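Local coordinates for protein leucine--tRNA ligase (Agrobacterium radiobacter, PDB 5AH5) that probably charges tRNA(Leu) with leucine at the expense of ATP, as a class I aminoacyl-tRNA synthetase, and is the agnB2-encoded enzyme linked to antibiotic self-immunity, at residues B[94-99]-B[421-426]; B[252-257]-B[315-320]; B[447-452]-B[460-465]. All coordinates share one frame; numbering follows the deposited sequence. Where two conformers were deposited one is given.

Contact 1. Residues B[94-99]-B[421-426]; sequences HPAKFT and RYWGCP
P95 sets the CB-CG edge of its ring on one face of the W423 indole. Its CB sits over the five-membered ring, 3.7 Å from the centroid and only 12° off the ring normal, a CH-pi contact. P95 CG lies by CD2 and CE3, toward the six-membered ring. That half of the indole runs on along A96, where W423 CH2 meets A96 CA at 3.6 Å. T99, one turn further along the helix, brings OG1 to within 3.8 Å of W423 CZ2. At the residue before the helix, H94 NE2 gives Y422 OH a weak bond of 3.1 Å. It is bent, 132° at the hydrogen, and the two ring planes stand nearly perpendicular. Y422 OH has a stronger partner in P450 O. The other imidazole nitrogen is occupied too: A96 N donates to H94 ND1 at 3.0 Å, close to the ring plane. The T99 hydroxyl is spent on P95 O, at 2.7 Å, and the same carbonyl also accepts from T99 N. W423 CG is anti to the backbone N (chi1 -173°), which carries the indole out to the helix. Its NE1 is held by S79 O, and F80 meets the ring edge-to-face. H94 is thus the N-cap of helix 95-112, and W423, the centre of an inverse gamma turn, packs against that capped first turn.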
loop_
_atom_site.group_PDB
_atom_site.type_symbol
_atom_site.label_atom_id
_atom_site.label_comp_id
_atom_site.label_asym_id
_atom_site.label_seq_id
_atom_site.Cartn_x
_atom_site.Cartn_y
_atom_site.Cartn_z
ATOM N N HIS B 94 17.710 5.537 24.508
ATOM C CA HIS B 94 16.332 6.107 24.613
ATOM C C HIS B 94 15.747 6.161 23.146
ATOM O O HIS B 94 16.500 6.430 22.207
ATOM C CB HIS B 94 16.441 7.548 25.197
ATOM C CG HIS B 94 15.117 8.182 25.525
ATOM N ND1 HIS B 94 14.290 8.690 24.552
ATOM C CD2 HIS B 94 14.499 8.436 26.706
ATOM C CE1 HIS B 94 13.207 9.207 25.103
ATOM N NE2 HIS B 94 13.303 9.052 26.415
ATOM N N PRO B 95 14.458 5.868 22.964
ATOM C CA PRO B 95 13.891 5.842 21.619
ATOM C C PRO B 95 13.868 7.181 20.896
ATOM O O PRO B 95 13.824 7.137 19.692
ATOM C CB PRO B 95 12.469 5.383 21.821
ATOM C CG PRO B 95 12.169 5.654 23.282
ATOM C CD PRO B 95 13.475 5.490 23.980
ATOM N N ALA B 96 13.880 8.335 21.606
ATOM C CA ALA B 96 14.060 9.619 20.985
ATOM C C ALA B 96 15.381 9.761 20.323
ATOM O O ALA B 96 15.463 10.280 19.176
ATOM C CB ALA B 96 13.807 10.825 21.956
ATOM N N LYS B 97 16.428 9.359 21.017
ATOM C CA LYS B 97 17.764 9.400 20.489
ATOM C C LYS B 97 17.926 8.334 19.341
ATOM O O LYS B 97 18.627 8.547 18.332
ATOM C CB LYS B 97 18.744 9.102 21.620
ATOM C CG LYS B 97 18.646 10.004 22.850
ATOM C CD LYS B 97 19.649 11.146 22.783
ATOM C CE LYS B 97 19.782 11.787 24.164
ATOM N NZ LYS B 97 21.169 12.260 24.414
ATOM N N PHE B 98 17.290 7.189 19.508
ATOM C CA PHE B 98 17.486 6.083 18.531
ATOM C C PHE B 98 16.771 6.502 17.231
ATOM O O PHE B 98 17.326 6.421 16.180
ATOM C CB PHE B 98 16.967 4.736 19.062
ATOM C CG PHE B 98 17.162 3.592 18.099
ATOM C CD1 PHE B 98 16.211 3.327 17.129
ATOM C CD2 PHE B 98 18.301 2.795 18.158
ATOM C CE1 PHE B 98 16.377 2.279 16.233
ATOM C CE2 PHE B 98 18.467 1.710 17.268
ATOM C CZ PHE B 98 17.512 1.464 16.320
ATOM N N THR B 99 15.540 6.960 17.381
ATOM C CA THR B 99 14.737 7.438 16.287
ATOM C C THR B 99 15.400 8.529 15.494
ATOM O O THR B 99 15.434 8.426 14.281
ATOM C CB THR B 99 13.443 7.953 16.786
ATOM O OG1 THR B 99 12.749 6.842 17.246
ATOM C CG2 THR B 99 12.609 8.554 15.673
ATOM N N ARG B 421 2.185 1.739 26.544
ATOM C CA ARG B 421 3.565 1.938 26.096
ATOM C C ARG B 421 3.950 3.403 26.211
ATOM O O ARG B 421 3.111 4.233 26.073
ATOM C CB ARG B 421 3.599 1.525 24.625
ATOM C CG ARG B 421 3.632 0.032 24.487
ATOM C CD ARG B 421 5.106 -0.215 24.458
ATOM N NE ARG B 421 5.314 -1.569 24.476
ATOM C CZ ARG B 421 6.326 -2.188 23.878
ATOM N NH1 ARG B 421 7.329 -1.566 23.253
ATOM N NH2 ARG B 421 6.314 -3.471 23.980
ATOM N N TYR B 422 5.223 3.654 26.447
ATOM C CA TYR B 422 5.807 4.969 26.492
ATOM C C TYR B 422 5.875 5.674 25.093
ATOM O O TYR B 422 5.467 6.845 24.950
ATOM C CB TYR B 422 7.230 4.869 27.035
ATOM C CG TYR B 422 8.034 6.155 27.008
ATOM C CD1 TYR B 422 7.811 7.201 27.929
ATOM C CD2 TYR B 422 9.064 6.321 26.123
ATOM C CE1 TYR B 422 8.581 8.372 27.896
ATOM C CE2 TYR B 422 9.775 7.487 26.047
ATOM C CZ TYR B 422 9.546 8.515 26.981
ATOM O OH TYR B 422 10.309 9.667 26.910
ATOM N N TRP B 423 6.372 4.957 24.076
ATOM C CA TRP B 423 6.862 5.618 22.874
ATOM C C TRP B 423 5.747 5.650 21.855
ATOM O O TRP B 423 5.664 4.793 20.939
ATOM C CB TRP B 423 8.154 4.981 22.392
ATOM C CG TRP B 423 8.764 5.737 21.274
ATOM C CD1 TRP B 423 8.887 5.292 19.960
ATOM C CD2 TRP B 423 9.310 7.071 21.303
ATOM N NE1 TRP B 423 9.490 6.256 19.219
ATOM C CE2 TRP B 423 9.733 7.367 19.998
ATOM C CE3 TRP B 423 9.447 8.073 22.313
ATOM C CZ2 TRP B 423 10.343 8.588 19.662
ATOM C CZ3 TRP B 423 10.039 9.298 21.984
ATOM C CH2 TRP B 423 10.457 9.561 20.660
ATOM N N GLY B 424 4.830 6.586 22.099
ATOM C CA GLY B 424 3.721 6.892 21.159
ATOM C C GLY B 424 3.078 8.200 21.537
ATOM O O GLY B 424 3.439 8.865 22.556
ATOM N N CYS B 425 2.082 8.559 20.782
ATOM C CA CYS B 425 1.429 9.868 20.966
ATOM C C CYS B 425 0.549 9.847 22.213
ATOM O O CYS B 425 -0.367 9.028 22.269
ATOM C CB CYS B 425 0.565 10.161 19.753
ATOM S SG CYS B 425 -0.158 11.797 19.790
ATOM N N PRO B 426 0.770 10.773 23.206
ATOM C CA PRO B 426 -0.134 10.739 24.328
ATOM C C PRO B 426 -1.573 10.965 23.976
ATOM O O PRO B 426 -1.862 11.689 23.029
ATOM C CB PRO B 426 0.427 11.828 25.295
ATOM C CG PRO B 426 1.856 11.952 24.914
ATOM C CD PRO B 426 1.871 11.722 23.424
#

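Contact 2. Residues B[252-257]-B[315-320]; sequences AGCTFI and ERVPLY
The NH of I257 donates to P318 O at 3.0 Å. The bond is straight, 160° at the hydrogen, and the NH approaches almost in line with the carbonyl. A second backbone bond runs the other way, from Y320 N to I257 O, also 3.0 Å, but it is weak because it bends to 128°. I257 therefore reaches the residues before and after L319, its bridge partner, as in a parallel ladder. The side chains of I257 and L319 lie on the same face of the sheet. I257 CG2 presses on L319 CD1 at 3.5 Å, a tight fit for two methyls. L319 CG is anti to the backbone N (chi1 -175°), and this together with the second torsion brings CD1 to I257. Before the bridge, V317 CG1 touches F256 CA at 3.5 Å and T255 O at the same distance. P318 turns its ring edge to the same T255 O, with CD at 3.1 Å, while P318 CG rests against F256 CB at 3.8 Å. The phenyl of F256 leads away and meets F347, which also meets the Y320 ring. Strand 301-310 flanks strand 315-322 and pairs with it antiparallel. P318 has no NH, so T255 O meets ring carbons of the proline. The strand accepts at P318 O, its donor in this contact is Y320 N, and carbon contacts supply the rest of the hold between these editing-domain segments.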
loop_
_atom_site.group_PDB
_atom_site.type_symbol
_atom_site.label_atom_id
_atom_site.label_comp_id
_atom_site.label_asym_id
_atom_site.label_seq_id
_atom_site.Cartn_x
_atom_site.Cartn_y
_atom_site.Cartn_z
ATOM N N ALA B 252 -37.251 -25.116 14.201
ATOM C CA ALA B 252 -37.999 -26.085 15.006
ATOM C C ALA B 252 -37.162 -27.347 15.294
ATOM O O ALA B 252 -37.418 -28.060 16.267
ATOM C CB ALA B 252 -39.309 -26.448 14.316
ATOM N N GLY B 253 -36.159 -27.611 14.458
ATOM C CA GLY B 253 -35.227 -28.702 14.687
ATOM C C GLY B 253 -34.226 -28.515 15.816
ATOM O O GLY B 253 -33.418 -29.415 16.038
ATOM N N CYS B 254 -34.248 -27.385 16.534
ATOM C CA CYS B 254 -33.220 -27.123 17.554
ATOM C C CYS B 254 -33.458 -27.912 18.841
ATOM O O CYS B 254 -34.464 -27.720 19.522
ATOM C CB CYS B 254 -33.035 -25.611 17.831
ATOM S SG CYS B 254 -34.280 -24.723 18.807
ATOM N N THR B 255 -32.537 -28.829 19.140
ATOM C CA THR B 255 -32.524 -29.546 20.423
ATOM C C THR B 255 -32.017 -28.655 21.582
ATOM O O THR B 255 -32.350 -28.917 22.741
ATOM C CB THR B 255 -31.688 -30.865 20.356
ATOM O OG1 THR B 255 -30.696 -30.762 19.324
ATOM C CG2 THR B 255 -32.579 -32.100 20.083
ATOM N N PHE B 256 -31.222 -27.617 21.281
ATOM C CA PHE B 256 -30.617 -26.768 22.329
ATOM C C PHE B 256 -30.183 -25.353 21.882
ATOM O O PHE B 256 -30.359 -24.954 20.726
ATOM C CB PHE B 256 -29.459 -27.519 23.042
ATOM C CG PHE B 256 -28.249 -27.772 22.183
ATOM C CD1 PHE B 256 -28.136 -28.946 21.443
ATOM C CD2 PHE B 256 -27.202 -26.858 22.145
ATOM C CE1 PHE B 256 -27.014 -29.193 20.661
ATOM C CE2 PHE B 256 -26.080 -27.096 21.364
ATOM C CZ PHE B 256 -25.986 -28.265 20.620
ATOM N N ILE B 257 -29.685 -24.593 22.859
ATOM C CA ILE B 257 -29.003 -23.315 22.671
ATOM C C ILE B 257 -27.663 -23.423 23.396
ATOM O O ILE B 257 -27.576 -24.083 24.434
ATOM C CB ILE B 257 -29.829 -22.153 23.277
ATOM C CG1 ILE B 257 -31.203 -22.040 22.593
ATOM C CG2 ILE B 257 -29.091 -20.822 23.198
ATOM C CD1 ILE B 257 -31.177 -21.716 21.110
ATOM N N GLU B 315 -42.159 -23.292 23.024
ATOM C CA GLU B 315 -41.837 -24.608 23.578
ATOM C C GLU B 315 -40.375 -24.612 24.088
ATOM O O GLU B 315 -39.486 -24.050 23.441
ATOM C CB GLU B 315 -42.110 -25.667 22.488
ATOM C CG GLU B 315 -41.502 -27.052 22.688
ATOM C CD GLU B 315 -40.117 -27.202 22.075
ATOM O OE1 GLU B 315 -39.893 -26.708 20.946
ATOM O OE2 GLU B 315 -39.250 -27.823 22.729
ATOM N N ARG B 316 -40.141 -25.255 25.236
ATOM C CA ARG B 316 -38.907 -25.059 26.033
ATOM C C ARG B 316 -37.683 -25.876 25.583
ATOM O O ARG B 316 -37.810 -27.028 25.154
ATOM C CB ARG B 316 -39.179 -25.346 27.513
ATOM C CG ARG B 316 -40.341 -24.563 28.112
ATOM C CD ARG B 316 -40.314 -24.635 29.631
ATOM N NE ARG B 316 -41.657 -24.729 30.211
ATOM C CZ ARG B 316 -41.950 -25.218 31.420
ATOM N NH1 ARG B 316 -41.000 -25.678 32.239
ATOM N NH2 ARG B 316 -43.219 -25.254 31.821
ATOM N N VAL B 317 -36.501 -25.264 25.738
ATOM C CA VAL B 317 -35.229 -25.750 25.168
ATOM C C VAL B 317 -34.076 -25.592 26.195
ATOM O O VAL B 317 -34.057 -24.605 26.948
ATOM C CB VAL B 317 -34.863 -24.953 23.883
ATOM C CG1 VAL B 317 -33.855 -25.717 23.045
ATOM C CG2 VAL B 317 -36.098 -24.612 23.043
ATOM N N PRO B 318 -33.114 -26.553 26.236
ATOM C CA PRO B 318 -31.986 -26.437 27.183
ATOM C C PRO B 318 -30.914 -25.392 26.802
ATOM O O PRO B 318 -30.594 -25.247 25.621
ATOM C CB PRO B 318 -31.385 -27.856 27.190
ATOM C CG PRO B 318 -31.796 -28.469 25.893
ATOM C CD PRO B 318 -33.146 -27.885 25.592
ATOM N N LEU B 319 -30.363 -24.690 27.799
ATOM C CA LEU B 319 -29.295 -23.691 27.596
ATOM C C LEU B 319 -27.951 -24.198 28.135
ATOM O O LEU B 319 -27.888 -24.820 29.193
ATOM C CB LEU B 319 -29.669 -22.356 28.263
ATOM C CG LEU B 319 -28.754 -21.128 28.083
ATOM C CD1 LEU B 319 -28.620 -20.740 26.621
ATOM C CD2 LEU B 319 -29.269 -19.933 28.877
ATOM N N TYR B 320 -26.881 -23.913 27.391
ATOM C CA TYR B 320 -25.514 -24.361 27.694
ATOM C C TYR B 320 -24.509 -23.194 27.527
ATOM O O TYR B 320 -24.881 -22.080 27.126
ATOM C CB TYR B 320 -25.129 -25.526 26.761
ATOM C CG TYR B 320 -25.684 -26.901 27.140
ATOM C CD1 TYR B 320 -27.039 -27.227 26.937
ATOM C CD2 TYR B 320 -24.838 -27.898 27.664
ATOM C CE1 TYR B 320 -27.532 -28.487 27.273
ATOM C CE2 TYR B 320 -25.321 -29.161 27.995
ATOM C CZ TYR B 320 -26.665 -29.450 27.800
ATOM O OH TYR B 320 -27.140 -30.696 28.125
#

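Contact 3. Residues B[447-452]-B[460-465]; sequences ILLPDH and SPLSRD
L462 reaches P450 through its CD2 methyl. From CB, the chain passes through CG, which is anti to the carbonyl carbon (chi1 -72°), and then splits. CD1 lies 4.2 Å from L449 CD2. CD2 does more: it presses on P450 CD at 3.5 Å, a tight carbon pair, touches P450 CG at 3.9 Å and also approaches L449 CD2. The two leucine side chains cross at about a right angle. The proline ring is held from a second quarter by D465, whose CG, anti to the backbone N (chi1 -172°), carries the carboxylate to P450. D465 OD2 comes to 3.5 Å from P450 CB and equally near CG, a plain van der Waals approach. A water donates to D465 OD2 at 2.7 Å and to H452 O at 2.8 Å. The water thus ties the two segments where their own polar atoms do not meet. The other carboxylate oxygen, OD1, accepts from W468 N. The aspartate is therefore the N-cap of helix 466-469. W468 also packs on P450 and L462. Behind L462, S460 OG accepts from S463 N at 3.1 Å, an ST motif, and S463 OG gives a bond back to S460 O. Both segments belong to the long loop between strand 438-439 and helix 466-469, folded back on itself at an N-capped helix start.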
loop_
_atom_site.group_PDB
_atom_site.type_symbol
_atom_site.label_atom_id
_atom_site.label_comp_id
_atom_site.label_asym_id
_atom_site.label_seq_id
_atom_site.Cartn_x
_atom_site.Cartn_y
_atom_site.Cartn_z
ATOM N N ILE B 447 0.058 17.612 24.595
ATOM C CA ILE B 447 0.606 16.812 25.701
ATOM C C ILE B 447 1.787 15.992 25.170
ATOM O O ILE B 447 1.620 15.035 24.374
ATOM C CB ILE B 447 -0.476 15.925 26.320
ATOM C CG1 ILE B 447 -1.667 16.771 26.804
ATOM C CG2 ILE B 447 0.113 15.152 27.488
ATOM C CD1 ILE B 447 -1.281 18.047 27.529
ATOM N N LEU B 448 2.974 16.423 25.521
ATOM C CA LEU B 448 4.200 15.745 25.188
ATOM C C LEU B 448 4.621 14.710 26.240
ATOM O O LEU B 448 4.364 14.882 27.429
ATOM C CB LEU B 448 5.327 16.758 25.011
ATOM C CG LEU B 448 5.041 17.812 23.924
ATOM C CD1 LEU B 448 6.291 18.667 23.815
ATOM C CD2 LEU B 448 4.708 17.109 22.579
ATOM N N LEU B 449 5.364 13.701 25.773
ATOM C CA LEU B 449 5.927 12.713 26.642
ATOM C C LEU B 449 6.865 13.331 27.634
ATOM O O LEU B 449 7.610 14.210 27.247
ATOM C CB LEU B 449 6.744 11.708 25.839
ATOM C CG LEU B 449 5.900 10.759 24.992
ATOM C CD1 LEU B 449 6.799 9.903 24.119
ATOM C CD2 LEU B 449 4.935 9.941 25.809
ATOM N N PRO B 450 6.999 12.733 28.841
ATOM C CA PRO B 450 8.114 13.202 29.689
ATOM C C PRO B 450 9.424 12.738 29.062
ATOM O O PRO B 450 9.400 11.703 28.410
ATOM C CB PRO B 450 7.859 12.470 31.038
ATOM C CG PRO B 450 7.157 11.230 30.655
ATOM C CD PRO B 450 6.320 11.554 29.425
ATOM N N ASP B 451 10.535 13.462 29.210
ATOM C CA ASP B 451 11.804 13.005 28.666
ATOM C C ASP B 451 12.339 11.683 29.202
ATOM O O ASP B 451 13.046 10.984 28.460
ATOM C CB ASP B 451 12.917 14.023 28.838
ATOM C CG ASP B 451 12.850 15.137 27.801
ATOM O OD1 ASP B 451 11.769 15.338 27.239
ATOM O OD2 ASP B 451 13.864 15.831 27.598
ATOM N N HIS B 452 12.035 11.348 30.462
ATOM C CA HIS B 452 12.601 10.154 31.117
ATOM C C HIS B 452 11.565 9.103 31.060
ATOM O O HIS B 452 10.395 9.386 31.088
ATOM C CB HIS B 452 13.117 10.444 32.552
ATOM C CG HIS B 452 14.353 11.287 32.542
ATOM N ND1 HIS B 452 14.339 12.630 32.845
ATOM C CD2 HIS B 452 15.611 11.017 32.118
ATOM C CE1 HIS B 452 15.555 13.129 32.690
ATOM N NE2 HIS B 452 16.341 12.174 32.236
ATOM N N SER B 460 0.987 0.879 33.051
ATOM C CA SER B 460 1.663 1.359 31.831
ATOM C C SER B 460 2.901 2.167 32.201
ATOM O O SER B 460 2.944 2.718 33.271
ATOM C CB SER B 460 0.736 2.279 31.048
ATOM O OG SER B 460 0.844 3.603 31.583
ATOM N N PRO B 461 3.863 2.326 31.272
ATOM C CA PRO B 461 5.053 3.094 31.612
ATOM C C PRO B 461 4.752 4.552 32.033
ATOM O O PRO B 461 5.437 5.069 32.937
ATOM C CB PRO B 461 5.887 3.036 30.343
ATOM C CG PRO B 461 5.472 1.779 29.651
ATOM C CD PRO B 461 4.051 1.517 30.040
ATOM N N LEU B 462 3.754 5.196 31.420
ATOM C CA LEU B 462 3.510 6.616 31.780
ATOM C C LEU B 462 2.879 6.722 33.145
ATOM O O LEU B 462 3.135 7.672 33.835
ATOM C CB LEU B 462 2.638 7.342 30.775
ATOM C CG LEU B 462 3.321 7.634 29.438
ATOM C CD1 LEU B 462 2.271 8.002 28.386
ATOM C CD2 LEU B 462 4.355 8.713 29.626
ATOM N N SER B 463 2.031 5.747 33.503
ATOM C CA SER B 463 1.396 5.687 34.790
ATOM C C SER B 463 2.362 5.700 35.988
ATOM O O SER B 463 1.946 5.995 37.056
ATOM C CB SER B 463 0.488 4.440 34.914
ATOM O OG SER B 463 1.289 3.346 35.279
ATOM N N ARG B 464 3.632 5.390 35.782
ATOM C CA ARG B 464 4.633 5.314 36.828
ATOM C C ARG B 464 5.237 6.657 37.116
ATOM O O ARG B 464 6.096 6.761 38.012
ATOM C CB ARG B 464 5.776 4.391 36.374
ATOM C CG ARG B 464 5.316 2.962 36.141
ATOM C CD ARG B 464 6.317 2.169 35.320
ATOM N NE ARG B 464 5.654 1.028 34.722
ATOM C CZ ARG B 464 6.162 0.265 33.766
ATOM N NH1 ARG B 464 7.392 0.443 33.301
ATOM N NH2 ARG B 464 5.395 -0.683 33.285
ATOM N N ASP B 465 4.870 7.652 36.302
ATOM C CA ASP B 465 5.501 8.948 36.352
ATOM C C ASP B 465 4.504 9.849 36.981
ATOM O O ASP B 465 3.702 10.439 36.270
ATOM C CB ASP B 465 5.834 9.485 34.951
ATOM C CG ASP B 465 6.658 10.752 35.014
ATOM O OD1 ASP B 465 6.451 11.534 35.995
ATOM O OD2 ASP B 465 7.528 10.978 34.134
HETATM O O HOH W 1 8.269 8.731 32.776
#

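Contacts 1 and 3 are neighbours, their centres 10 Å apart. They touch through L449 on W423 and I447 on P426. Contact 1 is buried and joins segments 322 residues apart, the start of helix 95-112 and the chain entering strand 425-432. Contact 3 is local and lies at the surface, where a water bridges its segments. Each of the two involves a proline and an N-cap, but contact 1 sets its proline on an aromatic face and contact 3 on a leucine methyl. Contact 2 stands apart, about 36 Å from contact 1 between nearest atoms. Partly buried, it joins editing-domain segments by two backbone bonds of a parallel pair, one of them weak.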